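Local coordinates for protein putative peptidase (Parabacteroides merdae, PDB 4L8K) that probably hydrolyses peptide bonds as a serine peptidase of family S41, in the ClpP/crotonase clan, at residues R176-Y181 with P198-P203; A224-V229 with D243-G248; C24-K29 with N188-F193; D66-L71 with R264-P269; R9-A14 with L257-S262. All coordinates share one frame; numbering follows the deposited sequence. Where two conformers were deposited one is given.

Contact 1 (R176-Y181 with P198-P203); sequences RILTGY and PVYLSP
I177 and L201 face each other as an antiparallel hydrogen-bonded pair, each backbone N giving its hydrogen to the other's O at 3.0 Å in both directions. Further along, T179 N donates almost straight (173°) to V199 O, and V199 N donates to G180 O at 2.9 Å. L178 opposite Y200 and Y181 opposite P198 are non-hydrogen-bonded pairs. Between L178 and G180 the register slips by one residue, a beta bulge that falls at T179 and turns its side chain out of the regular alternation. A beta carbon at G180 would collide with the carbonyl oxygen of T179, which explains the glycine. This hairpin is part of a three-stranded antiparallel sheet of the S41 peptidase region, near the surface, in which strand 177-182 lies between 197-201 and 270-271. Among the apolar contacts, L178 CD1 sits over one face of the Y200 ring near its rim and touches P198 CB at 3.6 Å. On the sheet face carrying L201, T179 CG2 presses tightly on L201 CB at 3.5 Å, and V231 of helix 224-232 packs against both residues. The polar side-chain contact is at the loop end. R176 extends its chain with CG anti to the backbone N (chi1 -180°), laying one face of the guanidinium over Y200 CB, while NH1 donates in the guanidinium plane to S202 OG at 3.1 Å. An alanine in place of S202 would leave NH1 without this acceptor and is likely to let the guanidinium swing away from Y200.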
# COMPACT_ATOMS: atom_id res chain seq x y z
N ARG A 176 -14.14 -17.45 8.06
CA ARG A 176 -13.99 -16.16 8.73
C ARG A 176 -12.63 -16.15 9.43
O ARG A 176 -12.23 -17.17 10.01
CB ARG A 176 -15.16 -15.93 9.72
CG ARG A 176 -15.11 -14.59 10.49
CD ARG A 176 -16.44 -14.35 11.18
NE ARG A 176 -16.41 -13.27 12.17
CZ ARG A 176 -16.65 -11.99 11.89
NH1 ARG A 176 -16.88 -11.60 10.64
NH2 ARG A 176 -16.62 -11.08 12.86
N ILE A 177 -11.88 -15.06 9.31
CA ILE A 177 -10.54 -14.94 9.90
C ILE A 177 -10.31 -13.57 10.50
O ILE A 177 -10.91 -12.59 10.06
CB ILE A 177 -9.40 -15.21 8.84
CG1 ILE A 177 -9.49 -14.25 7.61
CG2 ILE A 177 -9.30 -16.68 8.46
CD1 ILE A 177 -8.09 -13.86 6.94
N LEU A 178 -9.37 -13.52 11.45
CA LEU A 178 -8.84 -12.30 12.01
C LEU A 178 -7.88 -11.76 10.96
O LEU A 178 -7.02 -12.51 10.52
CB LEU A 178 -8.15 -12.63 13.36
CG LEU A 178 -7.35 -11.48 14.01
CD1 LEU A 178 -8.27 -10.40 14.54
CD2 LEU A 178 -6.43 -12.01 15.11
N THR A 179 -8.03 -10.49 10.52
CA THR A 179 -7.16 -9.92 9.47
C THR A 179 -6.04 -9.07 10.07
O THR A 179 -5.02 -8.82 9.43
CB THR A 179 -7.98 -9.09 8.46
OG1 THR A 179 -8.47 -7.90 9.07
CG2 THR A 179 -9.10 -9.89 7.82
N GLY A 180 -6.25 -8.64 11.30
CA GLY A 180 -5.32 -7.81 12.03
C GLY A 180 -6.05 -6.95 13.02
O GLY A 180 -7.16 -7.30 13.46
N TYR A 181 -5.42 -5.83 13.39
CA TYR A 181 -5.93 -4.91 14.41
C TYR A 181 -5.78 -3.46 14.00
O TYR A 181 -4.90 -3.12 13.20
CB TYR A 181 -5.17 -5.11 15.75
CG TYR A 181 -5.22 -6.51 16.32
CD1 TYR A 181 -4.29 -7.47 15.94
CD2 TYR A 181 -6.14 -6.85 17.32
CE1 TYR A 181 -4.33 -8.76 16.46
CE2 TYR A 181 -6.17 -8.13 17.87
CZ TYR A 181 -5.27 -9.09 17.43
OH TYR A 181 -5.28 -10.35 17.97
N PRO A 198 -9.63 -5.91 17.16
CA PRO A 198 -9.60 -6.94 16.10
C PRO A 198 -10.55 -6.65 14.93
O PRO A 198 -11.69 -6.24 15.13
CB PRO A 198 -9.99 -8.23 16.83
CG PRO A 198 -10.79 -7.79 17.97
CD PRO A 198 -10.18 -6.47 18.42
N VAL A 199 -10.06 -6.89 13.72
CA VAL A 199 -10.82 -6.71 12.49
C VAL A 199 -10.93 -8.10 11.86
O VAL A 199 -9.94 -8.80 11.74
CB VAL A 199 -10.18 -5.64 11.55
CG1 VAL A 199 -11.01 -5.46 10.28
CG2 VAL A 199 -10.02 -4.30 12.25
N TYR A 200 -12.15 -8.50 11.48
CA TYR A 200 -12.40 -9.80 10.86
C TYR A 200 -12.92 -9.67 9.44
O TYR A 200 -13.52 -8.65 9.12
CB TYR A 200 -13.42 -10.61 11.69
CG TYR A 200 -12.97 -10.89 13.11
CD1 TYR A 200 -12.24 -12.03 13.42
CD2 TYR A 200 -13.28 -10.00 14.14
CE1 TYR A 200 -11.79 -12.27 14.71
CE2 TYR A 200 -12.84 -10.24 15.45
CZ TYR A 200 -12.11 -11.38 15.72
OH TYR A 200 -11.70 -11.62 17.01
N LEU A 201 -12.73 -10.70 8.62
CA LEU A 201 -13.24 -10.78 7.26
C LEU A 201 -13.90 -12.15 7.06
O LEU A 201 -13.37 -13.18 7.50
CB LEU A 201 -12.14 -10.52 6.21
CG LEU A 201 -12.56 -10.42 4.71
CD1 LEU A 201 -13.48 -9.22 4.45
CD2 LEU A 201 -11.35 -10.32 3.81
N SER A 202 -15.09 -12.16 6.46
CA SER A 202 -15.84 -13.38 6.21
C SER A 202 -15.71 -13.76 4.75
O SER A 202 -15.58 -12.87 3.91
CB SER A 202 -17.31 -13.21 6.60
OG SER A 202 -17.42 -13.20 8.01
N PRO A 203 -15.72 -15.07 4.43
CA PRO A 203 -15.64 -15.47 3.02
C PRO A 203 -16.87 -15.04 2.23
O PRO A 203 -17.95 -14.85 2.79
CB PRO A 203 -15.54 -17.00 3.08
CG PRO A 203 -16.13 -17.37 4.37
CD PRO A 203 -15.86 -16.25 5.31

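Contact 2 (A224-V229 with D243-G248); sequences ATNDFV and DRTGGG
N226 reaches from helix 224-232 into the loop that follows strand 238-242, and its side chain meets G247, T245 and G248 in turn. CB lies against the carbonyl of G247, 3.4 Å from G247 O. With chi1 at -167°, CG is anti to the backbone N and is carried out from the helix toward the loop, where it passes over G247 CA at 3.6 Å. The amide then forks. OD1 accepts the hydroxyl hydrogen of T245 OG1 at a short 2.6 Å, from a donor tilted 34° out of the carbonyl plane. ND2 turns to the other end of the glycine run and donates to G248 O at 2.9 Å; the hydrogen approaches in the plane of that carbonyl, although G248 O itself lies somewhat off the amide plane. T278 O is a second acceptor for ND2. One turn further along the helix, V229 CG1 and T245 CG2 meet tip to tip at 3.9 Å. G247 and G248 both have positive phi, backbone shapes that glycine adopts readily, and they let the loop carry its carbonyls close round the asparagine. T245 OG1 also accepts from I282 N, which joins this buried loop to its neighbours. Helix and loop belong to the S41 region (ClpP/crotonase clan), with G248 beside a bound phosphate, probably from the crystallisation liquor. Because T245 OG1 donates to OD1 and ND2 donates to G248 O, the two bonds fix which end of the amide is oxygen and which nitrogen, so a flip would probably set OD1 against G248 O, another acceptor.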
# COMPACT_ATOMS: atom_id res chain seq x y z
N ALA A 224 -4.65 1.52 0.90
CA ALA A 224 -5.61 0.39 0.91
C ALA A 224 -4.96 -0.91 0.33
O ALA A 224 -5.30 -2.00 0.77
CB ALA A 224 -6.88 0.74 0.14
N THR A 225 -4.01 -0.77 -0.61
CA THR A 225 -3.30 -1.89 -1.21
C THR A 225 -2.44 -2.59 -0.16
O THR A 225 -2.31 -3.82 -0.20
CB THR A 225 -2.47 -1.42 -2.39
OG1 THR A 225 -3.31 -0.61 -3.21
CG2 THR A 225 -1.87 -2.57 -3.21
N ASN A 226 -1.87 -1.81 0.78
CA ASN A 226 -1.06 -2.36 1.87
C ASN A 226 -1.94 -3.22 2.76
O ASN A 226 -1.53 -4.30 3.13
CB ASN A 226 -0.37 -1.24 2.69
CG ASN A 226 0.70 -1.76 3.61
OD1 ASN A 226 1.58 -2.52 3.21
ND2 ASN A 226 0.67 -1.35 4.87
N ASP A 227 -3.17 -2.76 3.06
CA ASP A 227 -4.13 -3.51 3.89
C ASP A 227 -4.61 -4.77 3.17
O ASP A 227 -4.82 -5.78 3.83
CB ASP A 227 -5.32 -2.64 4.29
CG ASP A 227 -4.98 -1.34 4.99
OD1 ASP A 227 -3.86 -1.25 5.57
OD2 ASP A 227 -5.82 -0.44 5.00
N PHE A 228 -4.81 -4.69 1.85
CA PHE A 228 -5.20 -5.81 0.99
C PHE A 228 -4.09 -6.90 1.03
O PHE A 228 -4.38 -8.08 1.24
CB PHE A 228 -5.42 -5.32 -0.49
CG PHE A 228 -5.64 -6.44 -1.48
CD1 PHE A 228 -6.87 -7.10 -1.55
CD2 PHE A 228 -4.63 -6.84 -2.35
CE1 PHE A 228 -7.09 -8.13 -2.48
CE2 PHE A 228 -4.84 -7.88 -3.26
CZ PHE A 228 -6.07 -8.52 -3.32
N VAL A 229 -2.82 -6.48 0.83
CA VAL A 229 -1.66 -7.37 0.85
C VAL A 229 -1.57 -8.04 2.23
O VAL A 229 -1.38 -9.26 2.31
CB VAL A 229 -0.37 -6.59 0.47
CG1 VAL A 229 0.89 -7.40 0.80
CG2 VAL A 229 -0.39 -6.24 -1.03
N ASP A 243 8.55 -6.68 -4.26
CA ASP A 243 9.28 -5.83 -3.32
C ASP A 243 8.38 -5.41 -2.15
O ASP A 243 7.15 -5.61 -2.18
CB ASP A 243 9.83 -4.59 -4.05
CG ASP A 243 10.99 -3.84 -3.38
OD1 ASP A 243 11.47 -4.31 -2.31
OD2 ASP A 243 11.40 -2.79 -3.91
N ARG A 244 9.02 -4.86 -1.11
CA ARG A 244 8.33 -4.37 0.08
C ARG A 244 7.27 -3.34 -0.36
O ARG A 244 7.54 -2.51 -1.24
CB ARG A 244 9.34 -3.76 1.07
CG ARG A 244 8.77 -3.24 2.39
CD ARG A 244 9.91 -2.71 3.26
NE ARG A 244 9.50 -2.13 4.55
CZ ARG A 244 9.13 -2.83 5.63
NH1 ARG A 244 9.04 -4.15 5.57
NH2 ARG A 244 8.82 -2.21 6.75
N THR A 245 6.05 -3.43 0.21
CA THR A 245 5.01 -2.47 -0.13
C THR A 245 5.45 -1.06 0.37
O THR A 245 6.41 -0.94 1.15
CB THR A 245 3.65 -2.87 0.48
OG1 THR A 245 3.75 -2.68 1.88
CG2 THR A 245 3.20 -4.30 0.11
N GLY A 246 4.73 -0.03 -0.08
CA GLY A 246 4.98 1.35 0.32
C GLY A 246 4.37 1.72 1.66
O GLY A 246 4.46 2.88 2.09
N GLY A 247 3.72 0.75 2.31
CA GLY A 247 3.09 0.94 3.61
C GLY A 247 1.84 1.79 3.62
O GLY A 247 1.07 1.80 2.65
N GLY A 248 1.64 2.50 4.72
CA GLY A 248 0.46 3.32 4.88
C GLY A 248 -0.73 2.47 5.31
O GLY A 248 -0.61 1.25 5.42

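Contact 3 (C24-K29 with N188-F193); sequences CFFAFK and NGHNDF
F26 lays the CD2 corner of its ring over the centre of one face of the H190 imidazole, 3.4 Å above that plane. The ring centroids are 4.2 Å apart and the planes are inclined at 32°, an oblique aromatic pair. H190 occupies the second position of a type I beta turn from G189 to D192, in the long connection between strands 177-182 and 197-201. F26 begins a short 3-10 segment after helix 8-22, and so the contact joins the N-terminal helical part of the chain to the tip of the hairpin arm of the peptidase region. The outer nitrogen of the histidine is held separately: H190 NE2 is hydrogen-bonded to D20 OD1 on helix 8-22, which fixes the rotation of the imidazole beneath the phenylalanine. Two further rings, those of W33 and Y23, meet F26, so that H190 adds to an aromatic cluster. Next to it, A27 CB makes only loose contact with the N191 amide.

F193 approaches C24 with the outer end of its ring. CZ comes 3.3 Å from C24 O, and CE1 packs on C24 CB at 3.7 Å. The sulfur lies beside the same ring: with chi1 at -56°, C24 SG is turned to the ring edge, 5.1 Å from the centroid and 86° off the normal, a Cys sulfur-aromatic contact at the rim. Between the two contact areas the backbones are bridged by one water, which accepts from F26 N at 3.0 Å and donates to H190 O at 2.8 Å.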
# COMPACT_ATOMS: atom_id res chain seq x y z
N CYS A 24 1.27 9.30 14.82
CA CYS A 24 1.22 7.98 15.46
C CYS A 24 2.54 7.22 15.52
O CYS A 24 2.57 6.19 16.20
CB CYS A 24 0.17 7.11 14.77
SG CYS A 24 -1.49 7.83 14.72
N PHE A 25 3.61 7.66 14.80
CA PHE A 25 4.77 6.79 14.70
C PHE A 25 6.08 7.36 15.23
O PHE A 25 7.14 6.87 14.83
CB PHE A 25 4.92 6.35 13.23
CG PHE A 25 3.64 5.72 12.72
CD1 PHE A 25 3.24 4.45 13.15
CD2 PHE A 25 2.78 6.44 11.89
CE1 PHE A 25 2.04 3.88 12.70
CE2 PHE A 25 1.56 5.89 11.48
CZ PHE A 25 1.20 4.61 11.88
N PHE A 26 6.03 8.27 16.22
CA PHE A 26 7.23 8.86 16.83
C PHE A 26 8.20 7.81 17.44
O PHE A 26 9.41 7.99 17.33
CB PHE A 26 6.86 9.90 17.90
CG PHE A 26 6.41 11.22 17.34
CD1 PHE A 26 7.23 11.94 16.47
CD2 PHE A 26 5.20 11.79 17.72
CE1 PHE A 26 6.82 13.17 15.97
CE2 PHE A 26 4.80 13.03 17.23
CZ PHE A 26 5.62 13.72 16.36
N ALA A 27 7.67 6.71 18.00
CA ALA A 27 8.45 5.62 18.61
C ALA A 27 9.36 4.90 17.60
O ALA A 27 10.33 4.27 18.02
CB ALA A 27 7.51 4.61 19.26
N PHE A 28 9.07 5.01 16.28
CA PHE A 28 9.83 4.36 15.22
C PHE A 28 10.74 5.32 14.46
O PHE A 28 11.26 4.95 13.42
CB PHE A 28 8.85 3.67 14.23
CG PHE A 28 7.84 2.78 14.94
CD1 PHE A 28 6.64 3.30 15.41
CD2 PHE A 28 8.12 1.44 15.17
CE1 PHE A 28 5.74 2.50 16.11
CE2 PHE A 28 7.22 0.64 15.86
CZ PHE A 28 6.03 1.17 16.33
N LYS A 29 10.96 6.53 15.01
CA LYS A 29 11.79 7.56 14.37
C LYS A 29 13.03 7.91 15.20
O LYS A 29 12.94 8.00 16.42
CB LYS A 29 10.95 8.83 14.09
CG LYS A 29 9.64 8.60 13.33
CD LYS A 29 9.85 7.87 11.98
CE LYS A 29 8.57 7.58 11.25
NZ LYS A 29 8.83 7.31 9.82
N ASN A 188 -2.97 13.09 23.54
CA ASN A 188 -1.84 13.87 23.05
C ASN A 188 -0.49 13.14 23.15
O ASN A 188 0.36 13.34 22.27
CB ASN A 188 -1.79 15.22 23.79
CG ASN A 188 -3.00 16.11 23.55
OD1 ASN A 188 -3.75 15.96 22.57
ND2 ASN A 188 -3.21 17.08 24.42
N GLY A 189 -0.30 12.30 24.17
CA GLY A 189 0.92 11.50 24.35
C GLY A 189 1.22 10.65 23.12
O GLY A 189 0.31 10.07 22.53
N HIS A 190 2.50 10.60 22.70
CA HIS A 190 2.99 9.93 21.49
C HIS A 190 2.63 8.44 21.42
O HIS A 190 2.50 7.89 20.32
CB HIS A 190 4.51 10.10 21.37
CG HIS A 190 4.98 11.50 21.17
ND1 HIS A 190 6.33 11.81 21.09
CD2 HIS A 190 4.26 12.64 21.00
CE1 HIS A 190 6.39 13.11 20.87
NE2 HIS A 190 5.17 13.65 20.81
N ASN A 191 2.47 7.79 22.59
CA ASN A 191 2.11 6.38 22.69
C ASN A 191 0.75 6.19 23.36
O ASN A 191 0.43 5.08 23.78
CB ASN A 191 3.21 5.59 23.42
CG ASN A 191 4.31 5.14 22.49
OD1 ASN A 191 4.11 4.30 21.59
ND2 ASN A 191 5.51 5.69 22.67
N ASP A 192 -0.08 7.25 23.39
CA ASP A 192 -1.40 7.18 23.99
C ASP A 192 -2.42 6.67 22.99
O ASP A 192 -3.20 7.43 22.41
CB ASP A 192 -1.82 8.53 24.59
CG ASP A 192 -2.86 8.35 25.69
OD1 ASP A 192 -2.50 7.84 26.77
OD2 ASP A 192 -4.04 8.68 25.44
N PHE A 193 -2.42 5.34 22.79
CA PHE A 193 -3.34 4.69 21.86
C PHE A 193 -4.35 3.86 22.60
O PHE A 193 -4.11 3.44 23.74
CB PHE A 193 -2.59 3.79 20.84
CG PHE A 193 -1.64 4.55 19.94
CD1 PHE A 193 -2.11 5.21 18.81
CD2 PHE A 193 -0.29 4.60 20.23
CE1 PHE A 193 -1.24 5.96 18.02
CE2 PHE A 193 0.58 5.33 19.43
CZ PHE A 193 0.10 6.02 18.34
O HOH W 1 3.67 8.92 17.94

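Contact 4 (D66-L71 with R264-P269); sequences DGHTNL and RFSACP. With PO4 (phosphate ion), chain E.
An anion-binding pocket opens where strand 70-72 pairs with strand 262-266, and H68, R264 and S266 line it together. N70 and R264 form an antiparallel hydrogen-bonded pair, N to O at 3.0 Å in both directions. R264 doubles back along its chain, bent at chi2 (92°) and chi3 (72°), and its NH1 bonds twice: to H68 O at 2.8 Å, in the carbonyl plane on a lone pair, and to phosphate O4, also at 2.8 Å. H68 ND1 gives its hydrogen to the same O4 at 2.7 Å, while its NE2 is engaged with G246 O. S266 OG lies 2.6 Å from phosphate O1, and E279 is a further partner of that hydroxyl. N70 OD1 rests on R264 CD, its ND2 being held by S78 O. Behind H68, D66 OD1 accepts from H68 N in an Asx turn, and a water links D66 OD2 to S266 N. S249 N, G250 N and S223 OG also bond to the phosphate. The ion probably came from the crystallisation liquor, yet histidine, arginine, serines and backbone NH groups gathered round an anion are consistent with the active-site cleft of an S41 serine peptidase.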
# COMPACT_ATOMS: atom_id res chain seq x y z
N ASP A 66 8.85 10.30 6.50
CA ASP A 66 7.60 9.59 6.27
C ASP A 66 6.99 9.95 4.90
O ASP A 66 6.57 11.10 4.67
CB ASP A 66 6.64 9.92 7.42
CG ASP A 66 5.30 9.23 7.36
OD1 ASP A 66 5.09 8.42 6.43
OD2 ASP A 66 4.47 9.48 8.24
N GLY A 67 6.87 8.93 4.03
CA GLY A 67 6.31 9.09 2.69
C GLY A 67 4.83 9.37 2.72
O GLY A 67 4.26 9.79 1.72
N HIS A 68 4.20 9.17 3.88
CA HIS A 68 2.76 9.38 4.06
C HIS A 68 2.44 10.75 4.65
O HIS A 68 1.28 11.07 4.75
CB HIS A 68 2.14 8.23 4.89
CG HIS A 68 2.18 6.96 4.09
ND1 HIS A 68 1.25 6.70 3.09
CD2 HIS A 68 3.16 6.02 4.01
CE1 HIS A 68 1.65 5.58 2.50
NE2 HIS A 68 2.78 5.13 3.02
N THR A 69 3.46 11.56 4.98
CA THR A 69 3.29 12.89 5.56
C THR A 69 3.52 13.96 4.50
O THR A 69 4.53 13.91 3.78
CB THR A 69 4.21 13.07 6.80
OG1 THR A 69 3.73 12.22 7.83
CG2 THR A 69 4.25 14.51 7.31
N ASN A 70 2.59 14.94 4.42
CA ASN A 70 2.67 16.06 3.47
C ASN A 70 2.10 17.36 4.04
O ASN A 70 1.11 17.34 4.77
CB ASN A 70 1.89 15.73 2.17
CG ASN A 70 2.29 14.42 1.53
OD1 ASN A 70 1.67 13.38 1.78
ND2 ASN A 70 3.35 14.43 0.73
N LEU A 71 2.70 18.47 3.65
CA LEU A 71 2.22 19.83 3.95
C LEU A 71 1.67 20.35 2.63
O LEU A 71 2.38 20.30 1.62
CB LEU A 71 3.33 20.74 4.52
CG LEU A 71 2.90 22.17 4.93
CD1 LEU A 71 1.95 22.16 6.13
CD2 LEU A 71 4.13 23.01 5.26
N ARG A 264 -1.24 16.35 6.34
CA ARG A 264 -1.84 15.02 6.30
C ARG A 264 -0.77 13.98 6.62
O ARG A 264 0.42 14.20 6.36
CB ARG A 264 -2.52 14.71 4.93
CG ARG A 264 -1.59 14.65 3.71
CD ARG A 264 -1.06 13.24 3.40
NE ARG A 264 -2.09 12.36 2.84
CZ ARG A 264 -2.18 11.05 3.08
NH1 ARG A 264 -1.30 10.45 3.89
NH2 ARG A 264 -3.13 10.32 2.51
N PHE A 265 -1.23 12.84 7.19
CA PHE A 265 -0.45 11.66 7.56
C PHE A 265 -1.42 10.52 7.92
O PHE A 265 -2.64 10.73 7.91
CB PHE A 265 0.56 11.96 8.69
CG PHE A 265 0.09 12.83 9.84
CD1 PHE A 265 -0.54 12.26 10.95
CD2 PHE A 265 0.34 14.20 9.85
CE1 PHE A 265 -0.89 13.05 12.05
CE2 PHE A 265 -0.07 14.99 10.92
CZ PHE A 265 -0.65 14.41 12.04
N SER A 266 -0.90 9.31 8.21
CA SER A 266 -1.75 8.18 8.61
C SER A 266 -2.38 8.46 9.96
O SER A 266 -1.69 8.90 10.89
CB SER A 266 -0.95 6.90 8.64
OG SER A 266 -0.42 6.68 7.34
N ALA A 267 -3.71 8.28 10.05
CA ALA A 267 -4.46 8.59 11.27
C ALA A 267 -4.39 7.50 12.31
O ALA A 267 -4.46 7.81 13.51
CB ALA A 267 -5.93 8.82 10.92
N CYS A 268 -4.30 6.24 11.87
CA CYS A 268 -4.34 5.11 12.81
C CYS A 268 -3.28 4.05 12.51
O CYS A 268 -3.19 3.60 11.37
CB CYS A 268 -5.73 4.48 12.81
SG CYS A 268 -7.11 5.65 12.74
N PRO A 269 -2.55 3.53 13.54
CA PRO A 269 -1.67 2.38 13.27
C PRO A 269 -2.51 1.12 12.95
O PRO A 269 -3.50 0.82 13.63
CB PRO A 269 -0.91 2.19 14.59
CG PRO A 269 -1.23 3.36 15.43
CD PRO A 269 -2.53 3.90 14.96
P PO4 E . -2.42 6.78 4.29
O1 PO4 E . -2.55 6.90 5.80
O2 PO4 E . -2.13 5.29 3.92
O3 PO4 E . -3.73 7.26 3.63
O4 PO4 E . -1.22 7.65 3.83
O HOH W 2 1.91 8.82 8.72

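Contact 5 (R9-A14 with L257-S262); sequences RDNFEA and LPNGWS
With chi1 at -73°, N11 swings its amide off helix 8-22 and lays it flat against the amide of N259, whose own first torsion places CG between its backbone N and carbonyl carbon. The two amide planes are 21° apart and stacked, with N11 OD1 3.1 Å from N259 CG. The same oxygen accepts from N259 N at 2.9 Å, in its carbonyl plane and on a lone pair, though the bond is bent to 138° at the hydrogen. It also lies close to the proline ring, 3.2 Å from P258 CD. One turn on along the helix, A14 CB pushes against P258 CD at 3.4 Å, tighter than usual for two carbons. The other end of the N11 amide is secured at the chain start, where ND2 donates to S6 OG and S7 O. Replacing N11 by a leucine would leave N259 N without its acceptor and would probably set the N259 side chain less firmly in place. N259 OD1 accepts from W261 N at 3.0 Å, and its ND2 stands over the centre of one face of the W261 ring. L53 of helix 50-61 packs on N11 and N259 alike. This loop is a type I beta turn from L257 to G260 overlapped by an Asx turn at N259, the compact connection of a beta hairpin between strands 252-256 and 262-266.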
# COMPACT_ATOMS: atom_id res chain seq x y z
N ARG A 9 5.23 32.29 12.83
CA ARG A 9 5.45 31.63 14.11
C ARG A 9 4.16 30.94 14.63
O ARG A 9 4.27 29.86 15.20
CB ARG A 9 6.05 32.59 15.14
CG ARG A 9 7.52 32.93 14.78
CD ARG A 9 8.34 33.46 15.94
NE ARG A 9 8.30 32.57 17.10
CZ ARG A 9 9.09 31.51 17.28
NH1 ARG A 9 10.03 31.21 16.39
NH2 ARG A 9 8.95 30.75 18.35
N ASP A 10 2.96 31.50 14.34
CA ASP A 10 1.68 30.89 14.72
C ASP A 10 1.44 29.60 13.96
O ASP A 10 0.95 28.63 14.53
CB ASP A 10 0.51 31.86 14.47
CG ASP A 10 0.44 33.03 15.44
OD1 ASP A 10 1.07 32.95 16.52
OD2 ASP A 10 -0.27 34.01 15.12
N ASN A 11 1.82 29.58 12.66
CA ASN A 11 1.69 28.40 11.81
C ASN A 11 2.74 27.37 12.17
O ASN A 11 2.44 26.18 12.19
CB ASN A 11 1.75 28.79 10.35
CG ASN A 11 0.47 29.48 9.96
OD1 ASN A 11 -0.55 28.83 9.74
ND2 ASN A 11 0.45 30.80 10.02
N PHE A 12 3.95 27.81 12.55
CA PHE A 12 4.99 26.89 13.05
C PHE A 12 4.46 26.16 14.31
O PHE A 12 4.48 24.92 14.36
CB PHE A 12 6.30 27.65 13.35
CG PHE A 12 7.20 26.98 14.36
CD1 PHE A 12 7.75 25.72 14.10
CD2 PHE A 12 7.47 27.59 15.58
CE1 PHE A 12 8.55 25.08 15.06
CE2 PHE A 12 8.30 26.97 16.52
CZ PHE A 12 8.83 25.71 16.26
N GLU A 13 3.99 26.94 15.31
CA GLU A 13 3.47 26.44 16.58
C GLU A 13 2.31 25.47 16.35
O GLU A 13 2.35 24.38 16.91
CB GLU A 13 3.00 27.59 17.50
CG GLU A 13 4.12 28.48 18.03
CD GLU A 13 5.06 27.94 19.09
OE1 GLU A 13 4.77 26.86 19.66
OE2 GLU A 13 6.07 28.62 19.38
N ALA A 14 1.33 25.84 15.51
CA ALA A 14 0.16 25.02 15.20
C ALA A 14 0.55 23.70 14.53
O ALA A 14 0.08 22.65 14.98
CB ALA A 14 -0.80 25.78 14.31
N LEU A 257 -4.01 24.41 9.00
CA LEU A 257 -3.19 25.33 9.77
C LEU A 257 -3.91 26.70 9.86
O LEU A 257 -4.77 26.96 9.01
CB LEU A 257 -1.80 25.52 9.11
CG LEU A 257 -0.85 24.32 8.98
CD1 LEU A 257 0.56 24.80 8.64
CD2 LEU A 257 -0.80 23.50 10.26
N PRO A 258 -3.52 27.62 10.78
CA PRO A 258 -4.16 28.95 10.79
C PRO A 258 -4.12 29.67 9.43
O PRO A 258 -5.04 30.43 9.15
CB PRO A 258 -3.35 29.73 11.84
CG PRO A 258 -2.87 28.67 12.78
CD PRO A 258 -2.54 27.50 11.88
N ASN A 259 -3.09 29.44 8.59
CA ASN A 259 -2.94 30.09 7.27
C ASN A 259 -3.71 29.36 6.13
O ASN A 259 -3.59 29.74 4.96
CB ASN A 259 -1.44 30.24 6.89
CG ASN A 259 -0.68 28.93 6.69
OD1 ASN A 259 -1.25 27.83 6.68
ND2 ASN A 259 0.63 29.01 6.60
N GLY A 260 -4.45 28.32 6.46
CA GLY A 260 -5.25 27.61 5.47
C GLY A 260 -4.57 26.44 4.81
O GLY A 260 -5.22 25.70 4.07
N TRP A 261 -3.26 26.24 5.06
CA TRP A 261 -2.56 25.07 4.54
C TRP A 261 -3.04 23.86 5.29
O TRP A 261 -3.61 23.99 6.37
CB TRP A 261 -1.02 25.18 4.69
CG TRP A 261 -0.36 26.36 4.05
CD1 TRP A 261 -0.90 27.24 3.16
CD2 TRP A 261 0.98 26.80 4.29
NE1 TRP A 261 0.02 28.21 2.83
CE2 TRP A 261 1.19 27.97 3.51
CE3 TRP A 261 2.02 26.36 5.12
CZ2 TRP A 261 2.41 28.67 3.51
CZ3 TRP A 261 3.22 27.06 5.12
CH2 TRP A 261 3.40 28.21 4.34
N SER A 262 -2.80 22.67 4.75
CA SER A 262 -3.20 21.51 5.50
C SER A 262 -2.03 20.53 5.62
O SER A 262 -1.11 20.56 4.82
CB SER A 262 -4.45 20.87 4.90
OG SER A 262 -4.14 20.15 3.72

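Overall arrangement
From the N terminus, helix 8-22 opens contact 5, and the loop after it opens contact 3; segment 66-71 then opens contact 4. Contact 1 opens at 176-181; the loop at 188-193 closes contact 3 before 198-203 closes contact 1, so the two cross. Contact 2 follows as a local closure between helix 224-232 and the loop after strand 238-242. Segment 257-262 closes contact 5 and 264-269 closes contact 4, which therefore cross; contact 4 also crosses contact 3, whereas contact 5 encloses contact 3. Contacts 1 and 2 lie within both long loops. Contacts 3, 4 and 5 tie helix 8-22, the loop after it and strand 70-72 to the peptidase region, and H68 joins contact 4 to contact 2.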